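Local coordinates for hydrophilic protein, virA protein (Chromobacterium violaceum, PDB 3BO6) that probably acts as a phosphothreonine lyase, an effector that removes the phosphate from phosphothreonine in host target proteins by beta-elimination rather than hydrolysis, at residues 134-139 / 157-162; 150-155 / 212-217; 177-182 / 190-195. One frame throughout, in Å; residues are numbered along the deposited sequence.

Interaction 1: residues 134-139 / 157-162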
loop_
_atom_site.group_PDB
_atom_site.type_symbol
_atom_site.label_atom_id
_atom_site.label_comp_id
_atom_site.label_asym_id
_atom_site.label_seq_id
_atom_site.Cartn_x
_atom_site.Cartn_y
_atom_site.Cartn_z
ATOM N N PHE A 134 -2.357 -3.468 -7.256
ATOM C CA PHE A 134 -1.163 -3.148 -6.475
ATOM C C PHE A 134 -1.454 -3.420 -5.015
ATOM O O PHE A 134 -2.537 -3.082 -4.527
ATOM C CB PHE A 134 -0.769 -1.663 -6.604
ATOM C CG PHE A 134 -0.463 -1.218 -8.016
ATOM C CD1 PHE A 134 0.842 -0.967 -8.413
ATOM C CD2 PHE A 134 -1.489 -1.023 -8.923
ATOM C CE1 PHE A 134 1.117 -0.549 -9.724
ATOM C CE2 PHE A 134 -1.219 -0.621 -10.223
ATOM C CZ PHE A 134 0.075 -0.378 -10.610
ATOM N N THR A 135 -0.504 -4.029 -4.319
ATOM C CA THR A 135 -0.595 -4.239 -2.878
ATOM C C THR A 135 0.610 -3.584 -2.218
ATOM O O THR A 135 1.741 -3.846 -2.606
ATOM C CB THR A 135 -0.616 -5.738 -2.570
ATOM O OG1 THR A 135 -1.752 -6.340 -3.214
ATOM C CG2 THR A 135 -0.699 -5.968 -1.061
ATOM N N LEU A 136 0.360 -2.707 -1.249
ATOM C CA LEU A 136 1.408 -1.988 -0.527
ATOM C C LEU A 136 1.423 -2.455 0.917
ATOM O O LEU A 136 0.388 -2.399 1.594
ATOM C CB LEU A 136 1.127 -0.476 -0.526
ATOM C CG LEU A 136 0.718 0.208 -1.828
ATOM C CD1 LEU A 136 0.409 1.678 -1.578
ATOM C CD2 LEU A 136 1.826 0.079 -2.850
ATOM N N TYR A 137 2.582 -2.887 1.403
ATOM C CA TYR A 137 2.722 -3.366 2.774
ATOM C C TYR A 137 3.285 -2.279 3.667
ATOM O O TYR A 137 4.396 -1.791 3.436
ATOM C CB TYR A 137 3.622 -4.603 2.807
ATOM C CG TYR A 137 3.083 -5.733 1.966
ATOM C CD1 TYR A 137 2.191 -6.652 2.487
ATOM C CD2 TYR A 137 3.440 -5.854 0.642
ATOM C CE1 TYR A 137 1.704 -7.703 1.696
ATOM C CE2 TYR A 137 2.964 -6.872 -0.144
ATOM C CZ TYR A 137 2.095 -7.785 0.369
ATOM O OH TYR A 137 1.664 -8.780 -0.484
ATOM N N VAL A 138 2.515 -1.881 4.679
ATOM C CA VAL A 138 2.926 -0.834 5.597
ATOM C C VAL A 138 3.585 -1.513 6.791
ATOM O O VAL A 138 3.115 -2.558 7.252
ATOM C CB VAL A 138 1.719 -0.018 6.078
ATOM C CG1 VAL A 138 2.208 1.168 6.910
ATOM C CG2 VAL A 138 0.898 0.461 4.889
ATOM N N LYS A 139 4.685 -0.941 7.267
ATOM C CA LYS A 139 5.350 -1.442 8.477
ATOM C C LYS A 139 5.570 -0.277 9.428
ATOM O O LYS A 139 5.889 0.815 8.984
ATOM C CB LYS A 139 6.717 -2.029 8.123
ATOM C CG LYS A 139 6.688 -3.216 7.170
ATOM C CD LYS A 139 8.010 -3.318 6.410
ATOM C CE LYS A 139 9.221 -3.393 7.337
ATOM N NZ LYS A 139 10.518 -3.315 6.576
ATOM N N GLN A 157 0.212 11.015 3.564
ATOM C CA GLN A 157 0.577 11.903 2.461
ATOM C C GLN A 157 0.911 11.105 1.188
ATOM O O GLN A 157 0.562 11.516 0.080
ATOM C CB GLN A 157 1.771 12.780 2.866
ATOM C CG GLN A 157 1.419 13.886 3.879
ATOM C CD GLN A 157 0.891 15.115 3.180
ATOM O OE1 GLN A 157 1.576 15.697 2.339
ATOM N NE2 GLN A 157 -0.323 15.505 3.503
ATOM N N PHE A 158 1.581 9.967 1.351
ATOM C CA PHE A 158 1.961 9.130 0.213
ATOM C C PHE A 158 0.715 8.617 -0.498
ATOM O O PHE A 158 0.623 8.650 -1.732
ATOM C CB PHE A 158 2.886 7.993 0.688
ATOM C CG PHE A 158 3.521 7.201 -0.413
ATOM C CD1 PHE A 158 4.549 7.745 -1.167
ATOM C CD2 PHE A 158 3.132 5.887 -0.649
ATOM C CE1 PHE A 158 5.172 6.997 -2.172
ATOM C CE2 PHE A 158 3.746 5.122 -1.636
ATOM C CZ PHE A 158 4.765 5.686 -2.407
ATOM N N ILE A 159 -0.263 8.151 0.274
ATOM C CA ILE A 159 -1.506 7.640 -0.311
ATOM C C ILE A 159 -2.209 8.767 -1.065
ATOM O O ILE A 159 -2.692 8.569 -2.189
ATOM C CB ILE A 159 -2.444 7.011 0.762
ATOM C CG1 ILE A 159 -2.099 5.535 0.983
ATOM C CG2 ILE A 159 -3.903 7.108 0.326
ATOM C CD1 ILE A 159 -0.635 5.204 0.896
ATOM N N GLU A 160 -2.239 9.961 -0.483
ATOM C CA GLU A 160 -2.859 11.088 -1.172
ATOM C C GLU A 160 -2.093 11.454 -2.458
ATOM O O GLU A 160 -2.693 11.862 -3.458
ATOM C CB GLU A 160 -3.071 12.251 -0.188
ATOM C CG GLU A 160 -4.151 11.884 0.865
ATOM C CD GLU A 160 -4.147 12.747 2.131
ATOM O OE1 GLU A 160 -3.280 13.639 2.271
ATOM O OE2 GLU A 160 -5.029 12.523 2.998
ATOM N N CYS A 161 -0.776 11.264 -2.476
ATOM C CA CYS A 161 -0.001 11.489 -3.685
ATOM C C CYS A 161 -0.241 10.424 -4.760
ATOM O O CYS A 161 -0.246 10.712 -5.960
ATOM C CB CYS A 161 1.469 11.524 -3.335
ATOM S SG CYS A 161 2.339 12.544 -4.447
ATOM N N LEU A 162 -0.429 9.174 -4.340
ATOM C CA LEU A 162 -0.748 8.099 -5.274
ATOM C C LEU A 162 -2.083 8.438 -5.946
ATOM O O LEU A 162 -2.228 8.317 -7.169
ATOM C CB LEU A 162 -0.835 6.749 -4.544
ATOM C CG LEU A 162 0.466 6.219 -3.930
ATOM C CD1 LEU A 162 0.157 5.015 -3.039
ATOM C CD2 LEU A 162 1.521 5.845 -4.989
#
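Leu-136, Ile-159 and Leu-162 form a small apolar helix-on-sheet contact close to the centre of this alpha/beta fold. Strand 134-137 runs inside the antiparallel sheet, hydrogen-bonded through its backbone to strand 113-117 on one flank and to strand 82-86 on the other. Helix 149-168 lies across one face of that sheet, with the CA atoms of Leu-136 and Ile-159 10.1 Å apart. This spacing keeps the backbones well separated, and the two segments meet through side chains alone, with no hydrogen bond between them.

Along the strand the side chains alternate. Leu-136 points to the helix, whereas Thr-135 and Tyr-137 on either side of it occupy the other face. Its CG stands opposite the carbonyl carbon (chi1 -46°), and the branch then carries CD1 up to the helix. Leu-162 reaches down from the helix to meet it, the two leucines touching tip to tip. One turn earlier, Ile-159 does not aim its CB straight at the strand, but its terminal CD1 bends closer and reaches the same methyl of Leu-136. Ile-159 also rests on Phe-84 of the adjoining strand. Phe-158 holds its ring beside this group without quite entering it, its CE2 lying 4.8 Å from Leu-136 CD1. Within the helix, Leu-162 N donates to Phe-158 O at 2.9 Å, tying the two residues one turn apart.

Helix 93-104 adds to this packing, with Leu-104 on Leu-136 and Leu-100 on Leu-162. Leu-136 was modelled in two conformers, and the contacts given belong to one of them. In that conformer its CD1 is 4.4 Å from Ile-159 CD1 and 3.7 Å from Leu-162 CD1.

Interaction 2: residues 150-155 / 212-217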
loop_
_atom_site.group_PDB
_atom_site.type_symbol
_atom_site.label_atom_id
_atom_site.label_comp_id
_atom_site.label_asym_id
_atom_site.label_seq_id
_atom_site.Cartn_x
_atom_site.Cartn_y
_atom_site.Cartn_z
ATOM N N SER A 150 5.378 11.011 12.647
ATOM C CA SER A 150 6.001 11.403 11.384
ATOM C C SER A 150 5.766 10.352 10.302
ATOM O O SER A 150 5.420 10.669 9.165
ATOM C CB SER A 150 7.507 11.628 11.564
ATOM O OG SER A 150 7.770 12.848 12.237
ATOM N N SER A 151 5.971 9.088 10.649
ATOM C CA SER A 151 5.801 8.016 9.663
ATOM C C SER A 151 4.325 7.855 9.243
ATOM O O SER A 151 4.018 7.657 8.065
ATOM C CB SER A 151 6.355 6.696 10.197
ATOM O OG SER A 151 6.430 5.730 9.157
ATOM N N LEU A 152 3.414 7.923 10.203
ATOM C CA LEU A 152 1.992 7.919 9.889
ATOM C C LEU A 152 1.640 9.063 8.922
ATOM O O LEU A 152 0.950 8.840 7.920
ATOM C CB LEU A 152 1.162 8.015 11.176
ATOM C CG LEU A 152 1.252 6.757 12.049
ATOM C CD1 LEU A 152 0.831 7.069 13.480
ATOM C CD2 LEU A 152 0.427 5.610 11.451
ATOM N N HIS A 153 2.117 10.274 9.216
ATOM C CA HIS A 153 1.844 11.421 8.351
ATOM C C HIS A 153 2.397 11.184 6.936
ATOM O O HIS A 153 1.719 11.439 5.940
ATOM C CB HIS A 153 2.455 12.691 8.967
ATOM C CG HIS A 153 2.336 13.900 8.099
ATOM N ND1 HIS A 153 1.128 14.515 7.820
ATOM C CD2 HIS A 153 3.280 14.628 7.457
ATOM C CE1 HIS A 153 1.342 15.559 7.042
ATOM N NE2 HIS A 153 2.639 15.648 6.800
ATOM N N ASN A 154 3.621 10.681 6.852
ATOM C CA ASN A 154 4.239 10.469 5.543
ATOM C C ASN A 154 3.463 9.419 4.758
ATOM O O ASN A 154 3.343 9.511 3.542
ATOM C CB ASN A 154 5.708 10.080 5.691
ATOM C CG ASN A 154 6.590 11.259 6.077
ATOM O OD1 ASN A 154 6.288 12.408 5.748
ATOM N ND2 ASN A 154 7.692 10.975 6.763
ATOM N N THR A 155 2.925 8.425 5.461
ATOM C CA THR A 155 2.191 7.351 4.808
ATOM C C THR A 155 0.876 7.880 4.281
ATOM O O THR A 155 0.505 7.604 3.132
ATOM C CB THR A 155 1.983 6.182 5.766
ATOM O OG1 THR A 155 3.266 5.702 6.178
ATOM C CG2 THR A 155 1.236 5.043 5.078
ATOM N N GLU A 212 -10.294 0.262 12.829
ATOM C CA GLU A 212 -8.862 0.071 13.031
ATOM C C GLU A 212 -8.186 1.406 13.282
ATOM O O GLU A 212 -8.302 2.319 12.472
ATOM C CB GLU A 212 -8.231 -0.557 11.784
ATOM C CG GLU A 212 -8.505 -2.055 11.634
ATOM C CD GLU A 212 -7.644 -2.917 12.558
ATOM O OE1 GLU A 212 -6.562 -2.464 12.995
ATOM O OE2 GLU A 212 -8.042 -4.078 12.817
ATOM N N PRO A 213 -7.446 1.526 14.384
ATOM C CA PRO A 213 -6.777 2.803 14.654
ATOM C C PRO A 213 -5.901 3.264 13.474
ATOM O O PRO A 213 -5.955 4.433 13.114
ATOM C CB PRO A 213 -5.959 2.486 15.916
ATOM C CG PRO A 213 -6.840 1.500 16.658
ATOM C CD PRO A 213 -7.407 0.613 15.545
ATOM N N PHE A 214 -5.155 2.358 12.851
ATOM C CA PHE A 214 -4.326 2.763 11.725
ATOM C C PHE A 214 -5.166 3.361 10.603
ATOM O O PHE A 214 -4.799 4.397 10.027
ATOM C CB PHE A 214 -3.472 1.588 11.201
ATOM C CG PHE A 214 -2.657 1.940 9.963
ATOM C CD1 PHE A 214 -1.396 2.496 10.091
ATOM C CD2 PHE A 214 -3.177 1.756 8.692
ATOM C CE1 PHE A 214 -0.655 2.837 8.966
ATOM C CE2 PHE A 214 -2.443 2.095 7.571
ATOM C CZ PHE A 214 -1.183 2.642 7.717
ATOM N N TYR A 215 -6.281 2.720 10.284
ATOM C CA TYR A 215 -7.161 3.219 9.236
ATOM C C TYR A 215 -7.707 4.598 9.591
ATOM O O TYR A 215 -7.736 5.501 8.757
ATOM C CB TYR A 215 -8.327 2.256 9.003
ATOM C CG TYR A 215 -9.313 2.776 7.978
ATOM C CD1 TYR A 215 -8.993 2.773 6.632
ATOM C CD2 TYR A 215 -10.557 3.280 8.355
ATOM C CE1 TYR A 215 -9.881 3.241 5.679
ATOM C CE2 TYR A 215 -11.450 3.763 7.397
ATOM C CZ TYR A 215 -11.105 3.720 6.058
ATOM O OH TYR A 215 -11.967 4.191 5.094
ATOM N N ARG A 216 -8.131 4.774 10.835
ATOM C CA ARG A 216 -8.663 6.063 11.261
ATOM C C ARG A 216 -7.607 7.162 11.134
ATOM O O ARG A 216 -7.906 8.289 10.729
ATOM C CB ARG A 216 -9.192 5.966 12.691
ATOM C CG ARG A 216 -10.354 4.975 12.821
ATOM C CD ARG A 216 -10.926 4.942 14.236
ATOM N NE ARG A 216 -11.559 6.215 14.571
ATOM C CZ ARG A 216 -12.027 6.509 15.778
ATOM N NH1 ARG A 216 -11.893 5.623 16.758
ATOM N NH2 ARG A 216 -12.583 7.699 16.003
ATOM N N LEU A 217 -6.357 6.820 11.439
ATOM C CA LEU A 217 -5.254 7.778 11.289
ATOM C C LEU A 217 -5.000 8.131 9.817
ATOM O O LEU A 217 -4.553 9.231 9.508
ATOM C CB LEU A 217 -4.003 7.214 11.952
ATOM C CG LEU A 217 -4.112 7.131 13.492
ATOM C CD1 LEU A 217 -3.024 6.229 14.087
ATOM C CD2 LEU A 217 -4.053 8.517 14.126
#
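The carbonyl oxygen of Ser-151 is held twice by Thr-155, the residue whose methyl faces Phe-214 across the contact. Thr-155 OG1 donates to Ser-151 O at 2.8 Å, tilted 35° from the carbonyl plane, while Thr-155 N reaches the same oxygen at 2.9 Å from the opposite face of that plane. The hydroxyl is thus turned back onto its own helix and satisfied there. With OG1 placed opposite the carbonyl carbon (chi1 -60°), the other branch, CG2, is left to face the second segment. It lies 4.3 Å from Phe-214 CZ, at the edge of the ring and near its plane.

Leu-152, one turn before Thr-155, contributes the largest share of the packing and divides its two methyls between two partners. CD2 comes obliquely to the Phe-214 ring, 3.9 Å from CD1 of that residue and equally close to its CE1. The other methyl, Leu-152 CD1, meets Leu-217 CD1 at 4.0 Å. Phe-214 and Leu-217 are themselves one turn apart, so matching i and i+3 positions of the two helices face one another.

This is a helix-helix packing in which the C-terminal helix 213-219 meets the early part of helix 149-168. The short axes approach to 11.0 Å with a crossing angle of -61°, and between segments 150-155 and 212-217 only side chains touch, with no hydrogen bond. Glu-212 occupies the N-cap position of the C-terminal helix, and its carboxylate forms a salt bridge with Arg-196. Beyond the two helices, Phe-214 meets Tyr-147, and Leu-217 is covered by Leu-12 of helix 7-14 and by Phe-16 and His-20 of helix 16-24. The backbone O of Leu-217 accepts a hydrogen bond from NH1 of Arg-156, the next residue of helix 149-168.

Interaction 3: residues 177-182 / 190-195. With SO4 (sulfate ion), chain C.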
loop_
_atom_site.group_PDB
_atom_site.type_symbol
_atom_site.label_atom_id
_atom_site.label_comp_id
_atom_site.label_asym_id
_atom_site.label_seq_id
_atom_site.Cartn_x
_atom_site.Cartn_y
_atom_site.Cartn_z
ATOM N N PRO A 177 -11.802 -4.282 -3.927
ATOM C CA PRO A 177 -12.099 -5.611 -3.371
ATOM C C PRO A 177 -13.110 -5.497 -2.237
ATOM O O PRO A 177 -12.985 -4.605 -1.392
ATOM C CB PRO A 177 -10.757 -6.088 -2.810
ATOM C CG PRO A 177 -9.865 -4.865 -2.746
ATOM C CD PRO A 177 -10.430 -3.823 -3.656
ATOM N N GLU A 178 -14.083 -6.408 -2.215
ATOM C CA GLU A 178 -15.084 -6.441 -1.158
ATOM C C GLU A 178 -14.457 -6.558 0.225
ATOM O O GLU A 178 -15.065 -6.171 1.203
ATOM C CB GLU A 178 -16.033 -7.617 -1.373
ATOM C CG GLU A 178 -17.130 -7.356 -2.385
ATOM C CD GLU A 178 -18.038 -6.211 -1.977
ATOM O OE1 GLU A 178 -18.700 -6.298 -0.911
ATOM O OE2 GLU A 178 -18.101 -5.225 -2.731
ATOM N N SER A 179 -13.250 -7.120 0.305
ATOM C CA SER A 179 -12.591 -7.289 1.604
ATOM C C SER A 179 -12.268 -5.979 2.321
ATOM O O SER A 179 -12.203 -5.946 3.545
ATOM C CB SER A 179 -11.284 -8.068 1.451
ATOM O OG SER A 179 -10.398 -7.416 0.548
ATOM N N ASP A 180 -12.058 -4.907 1.554
ATOM C CA ASP A 180 -11.423 -3.701 2.068
ATOM C C ASP A 180 -12.418 -2.603 2.405
ATOM O O ASP A 180 -13.594 -2.672 2.016
ATOM C CB ASP A 180 -10.493 -3.107 0.992
ATOM C CG ASP A 180 -9.210 -3.891 0.768
ATOM O OD1 ASP A 180 -9.031 -5.058 1.198
ATOM O OD2 ASP A 180 -8.338 -3.293 0.100
ATOM N N VAL A 181 -11.920 -1.545 3.046
ATOM C CA VAL A 181 -12.713 -0.327 3.249
ATOM C C VAL A 181 -11.949 0.872 2.705
ATOM O O VAL A 181 -10.732 0.824 2.517
ATOM C CB VAL A 181 -13.064 -0.083 4.748
ATOM C CG1 VAL A 181 -14.004 -1.178 5.278
ATOM C CG2 VAL A 181 -11.793 0.005 5.586
ATOM N N HIS A 182 -12.677 1.940 2.410
ATOM C CA HIS A 182 -12.055 3.169 1.941
ATOM C C HIS A 182 -13.035 4.302 2.212
ATOM O O HIS A 182 -14.247 4.081 2.251
ATOM C CB HIS A 182 -11.743 3.097 0.439
ATOM C CG HIS A 182 -12.962 3.039 -0.426
ATOM N ND1 HIS A 182 -13.534 4.162 -0.991
ATOM C CD2 HIS A 182 -13.730 1.995 -0.807
ATOM C CE1 HIS A 182 -14.599 3.805 -1.689
ATOM N NE2 HIS A 182 -14.735 2.495 -1.599
ATOM N N SER A 190 -7.609 1.385 -1.204
ATOM C CA SER A 190 -8.415 0.806 -0.123
ATOM C C SER A 190 -7.522 0.090 0.873
ATOM O O SER A 190 -6.328 -0.114 0.609
ATOM C CB SER A 190 -9.527 -0.105 -0.659
ATOM O OG SER A 190 -8.983 -1.183 -1.406
ATOM N N TYR A 191 -8.087 -0.277 2.016
ATOM C CA TYR A 191 -7.313 -0.790 3.146
ATOM C C TYR A 191 -7.897 -2.043 3.782
ATOM O O TYR A 191 -9.116 -2.206 3.852
ATOM C CB TYR A 191 -7.303 0.292 4.226
ATOM C CG TYR A 191 -6.813 -0.177 5.594
ATOM C CD1 TYR A 191 -5.449 -0.261 5.870
ATOM C CD2 TYR A 191 -7.719 -0.540 6.595
ATOM C CE1 TYR A 191 -5.000 -0.666 7.129
ATOM C CE2 TYR A 191 -7.271 -0.963 7.843
ATOM C CZ TYR A 191 -5.923 -1.012 8.100
ATOM O OH TYR A 191 -5.483 -1.420 9.354
ATOM N N ARG A 192 -7.023 -2.912 4.270
ATOM C CA ARG A 192 -7.437 -3.878 5.291
ATOM C C ARG A 192 -6.273 -4.212 6.200
ATOM O O ARG A 192 -5.110 -3.904 5.895
ATOM C CB ARG A 192 -8.077 -5.155 4.716
ATOM C CG ARG A 192 -7.095 -6.151 4.135
ATOM C CD ARG A 192 -7.809 -7.386 3.535
ATOM N NE ARG A 192 -6.878 -8.502 3.302
ATOM C CZ ARG A 192 -6.600 -9.426 4.212
ATOM N NH1 ARG A 192 -7.193 -9.382 5.409
ATOM N NH2 ARG A 192 -5.736 -10.395 3.922
ATOM N N ASN A 193 -6.590 -4.806 7.347
ATOM C CA ASN A 193 -5.562 -5.333 8.234
ATOM C C ASN A 193 -5.554 -6.856 8.260
ATOM O O ASN A 193 -6.565 -7.478 8.569
ATOM C CB ASN A 193 -5.728 -4.788 9.656
ATOM C CG ASN A 193 -4.641 -5.297 10.577
ATOM O OD1 ASN A 193 -4.686 -6.457 11.003
ATOM N ND2 ASN A 193 -3.632 -4.478 10.835
ATOM N N GLU A 194 -4.406 -7.455 7.956
ATOM C CA GLU A 194 -4.298 -8.917 7.820
ATOM C C GLU A 194 -4.588 -9.687 9.093
ATOM O O GLU A 194 -5.031 -10.831 9.030
ATOM C CB GLU A 194 -2.878 -9.312 7.407
ATOM C CG GLU A 194 -2.506 -8.948 6.029
ATOM C CD GLU A 194 -1.273 -9.697 5.554
ATOM O OE1 GLU A 194 -0.761 -9.331 4.489
ATOM O OE2 GLU A 194 -0.815 -10.625 6.255
ATOM N N LEU A 195 -4.281 -9.106 10.245
ATOM C CA LEU A 195 -4.413 -9.829 11.499
ATOM C C LEU A 195 -5.876 -9.936 11.916
ATOM O O LEU A 195 -6.269 -10.890 12.593
ATOM C CB LEU A 195 -3.632 -9.113 12.609
ATOM C CG LEU A 195 -2.123 -8.934 12.424
ATOM C CD1 LEU A 195 -1.479 -8.201 13.599
ATOM C CD2 LEU A 195 -1.447 -10.281 12.203
HETATM S S SO4 C . -4.804 -9.509 0.273
HETATM O O1 SO4 C . -6.019 -8.728 0.582
HETATM O O2 SO4 C . -4.273 -10.105 1.490
HETATM O O3 SO4 C . -5.148 -10.561 -0.667
HETATM O O4 SO4 C . -3.781 -8.628 -0.295
#
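An anion-binding site at the edge of the sheet is built partly by this contact, in which Val-181 pairs with Tyr-191 in a single antiparallel bridge. It is a hydrogen-bonded pair: Val-181 N donates to Tyr-191 O at 3.0 Å, and Tyr-191 N returns a bond to Val-181 O at 2.9 Å, both lying in the carbonyl planes of their acceptors. A type I turn from Pro-177 to Asp-180 brings the loop to this strand.

Asp-180 supplies the side-chain link. Ser-190 OG donates to its OD2 at 2.7 Å, arriving on the anti side and only 16° out of the carboxylate plane, and His-85 ND1 is bonded to that same oxygen. The other oxygen, Asp-180 OD1, accepts from Ser-179 OG at 2.8 Å, met from above the plane. With both oxygens engaged, the carboxylate is restrained from rotating. The Asp-180 side chain crosses that of Arg-192 at about a right angle, OD1 resting 3.5 Å from Arg-192 CD, while the guanidinium lies beyond salt-bridge distance.

That guanidinium instead faces a sulfate, probably taken up from the crystallisation liquor. The arginine chain is extended from CG to NE and presents one edge to the ion: Arg-192 NE donates to sulfate O1 and Arg-192 NH2 to sulfate O2, each at 2.9 Å and nearly straight (166°). Lys-83, His-85, Arg-127 and Arg-199 also bond the sulfate, an assembly consistent with a pocket for the phosphate of phosphothreonine.

On its other long side strand 189-193 is paired with strand 82-86, where Tyr-191 OH bonds Asp-82. Helix 206-210 packs on Val-181 and Arg-192, and the Tyr-191 ring meets Tyr-215 of helix 213-219.

All three contacts are largely buried, but their chemistry changes with position. Interaction 1, near the middle of the chain, and interaction 2, farther out, are apolar and share helix 149-168, which packs first on the C-terminal helix and later on the sheet. They adjoin where Val-138 CG1 meets Phe-214 CZ at 3.8 Å. Interaction 3 lies at an outer strand of the same sheet and is the polar one, with backbone pairing, a bonded carboxylate and a bound anion. The C-terminal helix connects it to interaction 2, Phe-214 and Tyr-215 both packing against Tyr-191. Interactions 1 and 3 come together more loosely, at Tyr-137 and Glu-194.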